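Local coordinates for putative branched-chain amino acid ABC transporter, periplasmic branched-chain amino acid-binding protein (Pseudomonas protegens Pf-5, PDB 4RU0), which probably binds branched-chain amino acids or related small solutes in the periplasm for uptake by an ABC transporter, at residues 185-190 with 211-216; 106-111 with 128-133. One frame throughout, in Å; residues are numbered along the deposited sequence.

Both contacts join chain segments that run the same way across a helical connection, and they lie on opposite sides of the chain's centre, with their own centres about 31 Å apart. Contact 1 binds strand 182-188 to the outermost strand 210-216 of the mixed sheet; it is mainly buried, yet Pro-215 is exposed. Contact 2 lies deeper, and every residue that touches there is buried, although only 131-132 counts as strand. Their chemistry follows this difference: five backbone hydrogen bonds and a face carrying Gln-213, Asn-211 and a water in contact 1, against two backbone bonds and almost wholly apolar side-chain packing in contact 2. They share no secondary-structure element.

Contact 1 of 2, residues 185-190 with 211-216; sequences TLYHDS and NIQIPV
Thr-185 to His-188 pair in parallel with Gln-213 to Val-216, a buried strand-to-strand contact at the border of the mixed sheet, where 210-216 is the outermost strand. Five backbone hydrogen bonds establish the register, from Thr-185 N to Ile-212 O (2.7 Å) to Asp-189 N on Val-216 O (2.8 Å), and the strand axes diverge by 28°. On one face, Leu-186 CD1 reaches over to Val-216 CG2 (3.5 Å) and Ile-214 CG2 (3.6 Å), beneath helix 224-233. On the other face, Tyr-187 carries its ring between its own N and carbonyl carbon (chi1 66°), which swings it over the neighbouring strand. Pro-215 CA lies 3.8 Å from the ring centroid and 15° off the normal, a CH-pi contact, while Pro-215 CB meets CZ of Tyr-187 at 3.6 Å. Gln-213, its chain bent, lays OE1 against Thr-185 CB (3.3 Å); its NE2 donates to a lone pair of Asn-211 OD1 (2.9 Å), which probably biases the amide's turn, though the bond is bent. With an alanine here, Tyr-187's partner Pro-215 would probably lose its aromatic cover and a gap would open beside the Gln-213 amide. His-188, bonded to Asp-218, comes near the bound pentaoxaheptadecane. With helix 197-207 in the connection between the strands and packed on Thr-185 and Gln-213, this is a beta-alpha-beta crossover of the alpha/beta periplasmic binding protein fold.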
ATOM      1  N   THR A 185      -5.195   7.912 -18.484  1.00 13.35           N
ATOM      2  CA  THR A 185      -5.383   7.002 -17.371  1.00 13.21           C
ATOM      3  C   THR A 185      -6.402   5.940 -17.763  1.00 15.96           C
ATOM      4  O   THR A 185      -7.574   6.243 -18.031  1.00 16.06           O
ATOM      5  CB  THR A 185      -5.838   7.740 -16.087  1.00 16.37           C
ATOM      6  OG1 THR A 185      -4.818   8.653 -15.674  1.00 14.17           O
ATOM      7  CG2 THR A 185      -6.095   6.749 -14.960  1.00 13.11           C
ATOM      8  N   LEU A 186      -5.930   4.698 -17.827  1.00 14.21           N
ATOM      9  CA  LEU A 186      -6.772   3.545 -18.103  1.00 15.19           C
ATOM     10  C   LEU A 186      -7.133   2.859 -16.786  1.00 19.03           C
ATOM     11  O   LEU A 186      -6.286   2.204 -16.174  1.00 15.70           O
ATOM     12  CB  LEU A 186      -6.051   2.571 -19.032  1.00 15.98           C
ATOM     13  CG  LEU A 186      -6.896   1.415 -19.580  1.00 17.49           C
ATOM     14  CD1 LEU A 186      -8.013   1.967 -20.438  1.00 17.79           C
ATOM     15  CD2 LEU A 186      -6.036   0.457 -20.378  1.00 30.68           C
ATOM     16  N   TYR A 187      -8.375   3.019 -16.337  1.00 15.72           N
ATOM     17  CA  TYR A 187      -8.726   2.570 -14.989  1.00 15.90           C
ATOM     18  C   TYR A 187      -9.886   1.585 -14.951  1.00 26.19           C
ATOM     19  O   TYR A 187     -10.886   1.737 -15.665  1.00 18.02           O
ATOM     20  CB  TYR A 187      -9.054   3.771 -14.088  1.00 15.04           C
ATOM     21  CG  TYR A 187     -10.302   4.540 -14.472  1.00 15.37           C
ATOM     22  CD1 TYR A 187     -11.545   4.201 -13.941  1.00 17.28           C
ATOM     23  CD2 TYR A 187     -10.240   5.606 -15.365  1.00 15.12           C
ATOM     24  CE1 TYR A 187     -12.689   4.895 -14.293  1.00 24.34           C
ATOM     25  CE2 TYR A 187     -11.384   6.312 -15.722  1.00 25.83           C
ATOM     26  CZ  TYR A 187     -12.603   5.951 -15.183  1.00 33.02           C
ATOM     27  OH  TYR A 187     -13.740   6.643 -15.525  1.00 31.96           O
ATOM     28  N   HIS A 188      -9.726   0.572 -14.107  1.00 18.00           N
ATOM     29  CA  HIS A 188     -10.794  -0.347 -13.754  1.00 19.54           C
ATOM     30  C   HIS A 188     -11.976   0.467 -13.268  1.00 21.34           C
ATOM     31  O   HIS A 188     -11.830   1.296 -12.376  1.00 18.14           O
ATOM     32  CB  HIS A 188     -10.312  -1.323 -12.680  1.00 21.75           C
ATOM     33  CG  HIS A 188     -11.273  -2.431 -12.381  1.00 30.01           C
ATOM     34  ND1 HIS A 188     -12.124  -2.405 -11.300  1.00 34.61           N
ATOM     35  CD2 HIS A 188     -11.500  -3.609 -13.012  1.00 24.37           C
ATOM     36  CE1 HIS A 188     -12.843  -3.514 -11.279  1.00 37.94           C
ATOM     37  NE2 HIS A 188     -12.483  -4.260 -12.312  1.00 39.31           N
ATOM     38  N   ASP A 189     -13.141   0.267 -13.870  1.00 24.73           N
ATOM     39  CA  ASP A 189     -14.299   1.067 -13.494  1.00 38.29           C
ATOM     40  C   ASP A 189     -14.822   0.599 -12.137  1.00 31.47           C
ATOM     41  O   ASP A 189     -15.682  -0.274 -12.046  1.00 45.57           O
ATOM     42  CB  ASP A 189     -15.393   0.995 -14.568  1.00 33.29           C
ATOM     43  CG  ASP A 189     -16.487   2.035 -14.357  1.00 47.87           C
ATOM     44  OD1 ASP A 189     -16.172   3.158 -13.895  1.00 43.76           O
ATOM     45  OD2 ASP A 189     -17.666   1.734 -14.651  1.00 49.47           O
ATOM     46  N   SER A 190     -14.270   1.196 -11.088  1.00 19.91           N
ATOM     47  CA  SER A 190     -14.596   0.856  -9.706  1.00 27.62           C
ATOM     48  C   SER A 190     -14.150   2.017  -8.826  1.00 26.94           C
ATOM     49  O   SER A 190     -13.531   2.957  -9.323  1.00 28.75           O
ATOM     50  CB  SER A 190     -13.913  -0.443  -9.280  1.00 24.84           C
ATOM     51  OG  SER A 190     -12.499  -0.324  -9.363  1.00 23.68           O
ATOM     52  N   ASN A 211      -5.556  15.679 -19.794  1.00 25.15           N
ATOM     53  CA  ASN A 211      -5.981  14.629 -18.870  1.00 15.49           C
ATOM     54  C   ASN A 211      -7.020  13.704 -19.504  1.00 16.33           C
ATOM     55  O   ASN A 211      -8.205  14.011 -19.528  1.00 15.82           O
ATOM     56  CB  ASN A 211      -6.539  15.267 -17.596  1.00 15.42           C
ATOM     57  CG  ASN A 211      -7.091  14.250 -16.617  1.00 15.80           C
ATOM     58  OD1 ASN A 211      -6.689  13.082 -16.608  1.00 18.18           O
ATOM     59  ND2 ASN A 211      -8.013  14.697 -15.774  1.00 15.58           N
ATOM     60  N   ILE A 212      -6.564  12.574 -20.028  1.00 13.82           N
ATOM     61  CA  ILE A 212      -7.449  11.629 -20.697  1.00 14.08           C
ATOM     62  C   ILE A 212      -7.837  10.503 -19.740  1.00 23.88           C
ATOM     63  O   ILE A 212      -6.980   9.772 -19.249  1.00 17.29           O
ATOM     64  CB  ILE A 212      -6.783  11.035 -21.962  1.00 37.62           C
ATOM     65  CG1 ILE A 212      -6.384  12.151 -22.933  1.00 15.62           C
ATOM     66  CG2 ILE A 212      -7.706  10.033 -22.648  1.00 15.05           C
ATOM     67  CD1 ILE A 212      -5.620  11.658 -24.142  1.00 16.27           C
ATOM     68  N   GLN A 213      -9.134  10.371 -19.480  1.00 23.40           N
ATOM     69  CA  GLN A 213      -9.647   9.367 -18.550  1.00 23.15           C
ATOM     70  C   GLN A 213     -10.435   8.274 -19.273  1.00 18.83           C
ATOM     71  O   GLN A 213     -11.470   8.541 -19.881  1.00 18.94           O
ATOM     72  CB  GLN A 213     -10.524  10.036 -17.485  1.00 14.24           C
ATOM     73  CG  GLN A 213      -9.757  10.938 -16.516  1.00 25.11           C
ATOM     74  CD  GLN A 213      -8.764  10.170 -15.649  1.00 26.53           C
ATOM     75  OE1 GLN A 213      -8.863   8.954 -15.490  1.00 19.30           O
ATOM     76  NE2 GLN A 213      -7.800  10.886 -15.083  1.00 36.92           N
ATOM     77  N   ILE A 214      -9.947   7.041 -19.209  1.00 20.41           N
ATOM     78  CA  ILE A 214     -10.557   5.948 -19.971  1.00 23.26           C
ATOM     79  C   ILE A 214     -10.944   4.766 -19.079  1.00 14.98           C
ATOM     80  O   ILE A 214     -10.078   4.034 -18.597  1.00 15.18           O
ATOM     81  CB  ILE A 214      -9.609   5.447 -21.076  1.00 27.78           C
ATOM     82  CG1 ILE A 214      -9.173   6.604 -21.982  1.00 22.41           C
ATOM     83  CG2 ILE A 214     -10.276   4.368 -21.884  1.00 19.63           C
ATOM     84  CD1 ILE A 214      -8.037   6.241 -22.927  1.00 15.31           C
ATOM     85  N   PRO A 215     -12.251   4.584 -18.847  1.00 16.22           N
ATOM     86  CA  PRO A 215     -12.748   3.496 -17.991  1.00 16.87           C
ATOM     87  C   PRO A 215     -12.709   2.125 -18.661  1.00 24.20           C
ATOM     88  O   PRO A 215     -12.845   2.022 -19.881  1.00 24.21           O
ATOM     89  CB  PRO A 215     -14.194   3.909 -17.706  1.00 18.38           C
ATOM     90  CG  PRO A 215     -14.579   4.752 -18.867  1.00 19.21           C
ATOM     91  CD  PRO A 215     -13.330   5.493 -19.275  1.00 17.53           C
ATOM     92  N   VAL A 216     -12.505   1.085 -17.857  1.00 21.60           N
ATOM     93  CA  VAL A 216     -12.608  -0.290 -18.329  1.00 26.44           C
ATOM     94  C   VAL A 216     -13.610  -1.043 -17.471  1.00 31.58           C
ATOM     95  O   VAL A 216     -13.397  -1.227 -16.269  1.00 32.01           O
ATOM     96  CB  VAL A 216     -11.265  -1.031 -18.283  1.00 23.60           C
ATOM     97  CG1 VAL A 216     -11.477  -2.510 -18.570  1.00 21.97           C
ATOM     98  CG2 VAL A 216     -10.302  -0.442 -19.285  1.00 25.39           C
TER
HETATM   99  O   HOH W   1      -4.615  10.968 -17.083  1.00 30.54           O

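Contact 2 of 2, residues 106-111 with 128-133; sequences VAVYQP and KIPLIT
Tyr-109 and Leu-131 form a single backbone bridge between two buried segments that advance in the same direction, and tight packing extends from it to Val-108, Gln-110 and Ile-132. Tyr-109 N donates to Pro-130 O (2.9 Å) nearly in line with that carbonyl, and Ile-132 N donates to Tyr-109 O (2.8 Å) with an N-H...O angle of 173°, so one residue is gripped through both its amide and its carbonyl. Ile-132 buries more area in the contact than any other residue here. Its side chain crosses that of Val-108 at a slant, CD1 meeting CB at 3.8 Å, while its CB lies alongside CG of Gln-110 at 3.6 Å. The two Gln-110 and Ile-132 chains point the same way, and the amide beyond makes a weak hydrogen bond from NE2 to Asn-333 O. Behind the bridge, Tyr-109 holds its ring anti to the backbone N (chi1 -170°), leading it away from 128-133 to an edge-to-face stack with Tyr-94. CB and the near ring carbon CD2 stay in the contact: CB touches Ile-129 CG2 and CD2 meets Leu-131 CD2, both at 3.8 Å. At the margins the apolar side chains stand farther apart, Val-106 CG1 4.2 Å from Ile-129 CG2 and Pro-111 CG 4.4 Å from Thr-133 CG2, although Pro-130 CD sits 3.3 Å from Ala-107 O. The solvent side lies at Lys-128, which is exposed and closes helix 114-126 in a Schellman motif. Leu-131, Pro-111 and Thr-133 pack against that helix, whereas Val-108 and Pro-130 meet helix 355-363. No salt bridge or side-chain hydrogen bond spans the two segments, which suggests that the pairing depends on two backbone bonds and on apolar packing of aliphatic, proline and tyrosine groups and the Gln-110 methylenes.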
ATOM      1  N   VAL A 106      -4.909  -6.071  21.553  1.00 53.87           N
ATOM      2  CA  VAL A 106      -4.629  -5.589  20.202  1.00 42.18           C
ATOM      3  C   VAL A 106      -4.192  -4.129  20.239  1.00 41.64           C
ATOM      4  O   VAL A 106      -4.816  -3.310  20.908  1.00 42.04           O
ATOM      5  CB  VAL A 106      -5.872  -5.729  19.282  1.00 47.70           C
ATOM      6  CG1 VAL A 106      -5.646  -5.033  17.936  1.00 39.27           C
ATOM      7  CG2 VAL A 106      -6.233  -7.194  19.086  1.00 41.12           C
ATOM      8  N   ALA A 107      -3.120  -3.806  19.527  1.00 41.79           N
ATOM      9  CA  ALA A 107      -2.680  -2.421  19.424  1.00 41.27           C
ATOM     10  C   ALA A 107      -3.127  -1.808  18.099  1.00 40.69           C
ATOM     11  O   ALA A 107      -3.635  -0.690  18.061  1.00 38.43           O
ATOM     12  CB  ALA A 107      -1.172  -2.331  19.566  1.00 42.72           C
ATOM     13  N   VAL A 108      -2.927  -2.555  17.016  1.00 39.29           N
ATOM     14  CA  VAL A 108      -3.290  -2.117  15.676  1.00 37.82           C
ATOM     15  C   VAL A 108      -3.878  -3.289  14.904  1.00 37.58           C
ATOM     16  O   VAL A 108      -3.571  -4.448  15.193  1.00 38.74           O
ATOM     17  CB  VAL A 108      -2.080  -1.557  14.899  1.00 37.99           C
ATOM     18  CG1 VAL A 108      -1.642  -0.214  15.473  1.00 37.99           C
ATOM     19  CG2 VAL A 108      -0.941  -2.550  14.931  1.00 39.59           C
ATOM     20  N   TYR A 109      -4.732  -2.988  13.930  1.00 36.18           N
ATOM     21  CA  TYR A 109      -5.375  -4.038  13.155  1.00 35.97           C
ATOM     22  C   TYR A 109      -5.259  -3.811  11.642  1.00 35.20           C
ATOM     23  O   TYR A 109      -5.555  -2.726  11.135  1.00 34.11           O
ATOM     24  CB  TYR A 109      -6.846  -4.164  13.553  1.00 35.23           C
ATOM     25  CG  TYR A 109      -7.504  -5.387  12.962  1.00 42.90           C
ATOM     26  CD1 TYR A 109      -7.455  -6.607  13.621  1.00 36.51           C
ATOM     27  CD2 TYR A 109      -8.158  -5.328  11.735  1.00 34.35           C
ATOM     28  CE1 TYR A 109      -8.044  -7.737  13.079  1.00 40.51           C
ATOM     29  CE2 TYR A 109      -8.750  -6.450  11.187  1.00 34.57           C
ATOM     30  CZ  TYR A 109      -8.692  -7.651  11.862  1.00 39.37           C
ATOM     31  OH  TYR A 109      -9.277  -8.773  11.324  1.00 39.78           O
ATOM     32  N   GLN A 110      -4.837  -4.854  10.932  1.00 35.89           N
ATOM     33  CA  GLN A 110      -4.682  -4.804   9.475  1.00 35.42           C
ATOM     34  C   GLN A 110      -5.575  -5.834   8.802  1.00 35.32           C
ATOM     35  O   GLN A 110      -5.241  -7.015   8.760  1.00 50.12           O
ATOM     36  CB  GLN A 110      -3.226  -5.044   9.078  1.00 36.51           C
ATOM     37  CG  GLN A 110      -2.273  -3.966   9.546  1.00 36.65           C
ATOM     38  CD  GLN A 110      -0.932  -4.520   9.992  1.00 38.31           C
ATOM     39  OE1 GLN A 110      -0.869  -5.523  10.703  1.00 43.67           O
ATOM     40  NE2 GLN A 110       0.148  -3.869   9.575  1.00 38.61           N
ATOM     41  N   PRO A 111      -6.723  -5.388   8.275  1.00 34.12           N
ATOM     42  CA  PRO A 111      -7.690  -6.310   7.665  1.00 37.87           C
ATOM     43  C   PRO A 111      -7.161  -7.015   6.414  1.00 34.63           C
ATOM     44  O   PRO A 111      -7.661  -8.084   6.079  1.00 35.10           O
ATOM     45  CB  PRO A 111      -8.880  -5.400   7.321  1.00 32.70           C
ATOM     46  CG  PRO A 111      -8.339  -4.020   7.325  1.00 35.10           C
ATOM     47  CD  PRO A 111      -7.225  -4.005   8.323  1.00 32.91           C
ATOM     48  N   LYS A 128     -12.411   1.759  19.339  1.00 37.52           N
ATOM     49  CA  LYS A 128     -11.100   2.390  19.490  1.00 38.91           C
ATOM     50  C   LYS A 128      -9.959   1.449  19.075  1.00 37.55           C
ATOM     51  O   LYS A 128      -8.994   1.233  19.821  1.00 34.24           O
ATOM     52  CB  LYS A 128     -10.918   2.886  20.928  1.00 31.70           C
ATOM     53  CG  LYS A 128     -11.919   3.985  21.292  1.00 33.64           C
ATOM     54  CD  LYS A 128     -11.776   4.454  22.729  1.00 34.69           C
ATOM     55  CE  LYS A 128     -12.718   5.613  23.015  1.00 43.70           C
ATOM     56  NZ  LYS A 128     -12.631   6.055  24.432  1.00 54.73           N
ATOM     57  N   ILE A 129     -10.084   0.897  17.872  1.00 28.14           N
ATOM     58  CA  ILE A 129      -9.049   0.052  17.297  1.00 37.20           C
ATOM     59  C   ILE A 129      -8.594   0.601  15.945  1.00 34.21           C
ATOM     60  O   ILE A 129      -9.380   0.689  15.004  1.00 27.51           O
ATOM     61  CB  ILE A 129      -9.530  -1.393  17.128  1.00 27.10           C
ATOM     62  CG1 ILE A 129      -9.901  -1.979  18.488  1.00 31.71           C
ATOM     63  CG2 ILE A 129      -8.456  -2.228  16.451  1.00 27.08           C
ATOM     64  CD1 ILE A 129     -10.129  -3.466  18.474  1.00 33.62           C
ATOM     65  N   PRO A 130      -7.311   0.979  15.851  1.00 27.92           N
ATOM     66  CA  PRO A 130      -6.777   1.567  14.621  1.00 27.59           C
ATOM     67  C   PRO A 130      -6.778   0.568  13.473  1.00 36.17           C
ATOM     68  O   PRO A 130      -6.246  -0.531  13.615  1.00 26.87           O
ATOM     69  CB  PRO A 130      -5.339   1.950  14.999  1.00 28.98           C
ATOM     70  CG  PRO A 130      -5.260   1.827  16.488  1.00 31.83           C
ATOM     71  CD  PRO A 130      -6.276   0.811  16.879  1.00 29.31           C
ATOM     72  N   LEU A 131      -7.394   0.941  12.358  1.00 29.57           N
ATOM     73  CA  LEU A 131      -7.318   0.136  11.152  1.00 25.05           C
ATOM     74  C   LEU A 131      -6.171   0.639  10.306  1.00 27.06           C
ATOM     75  O   LEU A 131      -6.108   1.821   9.981  1.00 27.03           O
ATOM     76  CB  LEU A 131      -8.621   0.194  10.353  1.00 24.17           C
ATOM     77  CG  LEU A 131      -9.865  -0.455  10.959  1.00 28.18           C
ATOM     78  CD1 LEU A 131     -11.008  -0.459   9.940  1.00 23.42           C
ATOM     79  CD2 LEU A 131      -9.593  -1.859  11.488  1.00 24.11           C
ATOM     80  N   ILE A 132      -5.257  -0.256   9.962  1.00 27.58           N
ATOM     81  CA  ILE A 132      -4.189   0.078   9.036  1.00 26.35           C
ATOM     82  C   ILE A 132      -4.479  -0.539   7.675  1.00 25.70           C
ATOM     83  O   ILE A 132      -4.635  -1.755   7.554  1.00 26.39           O
ATOM     84  CB  ILE A 132      -2.819  -0.412   9.538  1.00 27.86           C
ATOM     85  CG1 ILE A 132      -2.435   0.302  10.835  1.00 28.84           C
ATOM     86  CG2 ILE A 132      -1.760  -0.190   8.484  1.00 28.57           C
ATOM     87  CD1 ILE A 132      -1.186  -0.265  11.492  1.00 30.67           C
ATOM     88  N   THR A 133      -4.546   0.309   6.661  1.00 39.40           N
ATOM     89  CA  THR A 133      -4.585  -0.129   5.268  1.00 25.05           C
ATOM     90  C   THR A 133      -3.426   0.486   4.504  1.00 31.43           C
ATOM     91  O   THR A 133      -3.456   1.635   4.135  1.00 29.23           O
ATOM     92  CB  THR A 133      -5.918   0.231   4.576  1.00 24.06           C
ATOM     93  OG1 THR A 133      -6.115   1.640   4.585  1.00 24.66           O
ATOM     94  CG2 THR A 133      -7.062  -0.404   5.266  1.00 23.58           C
TER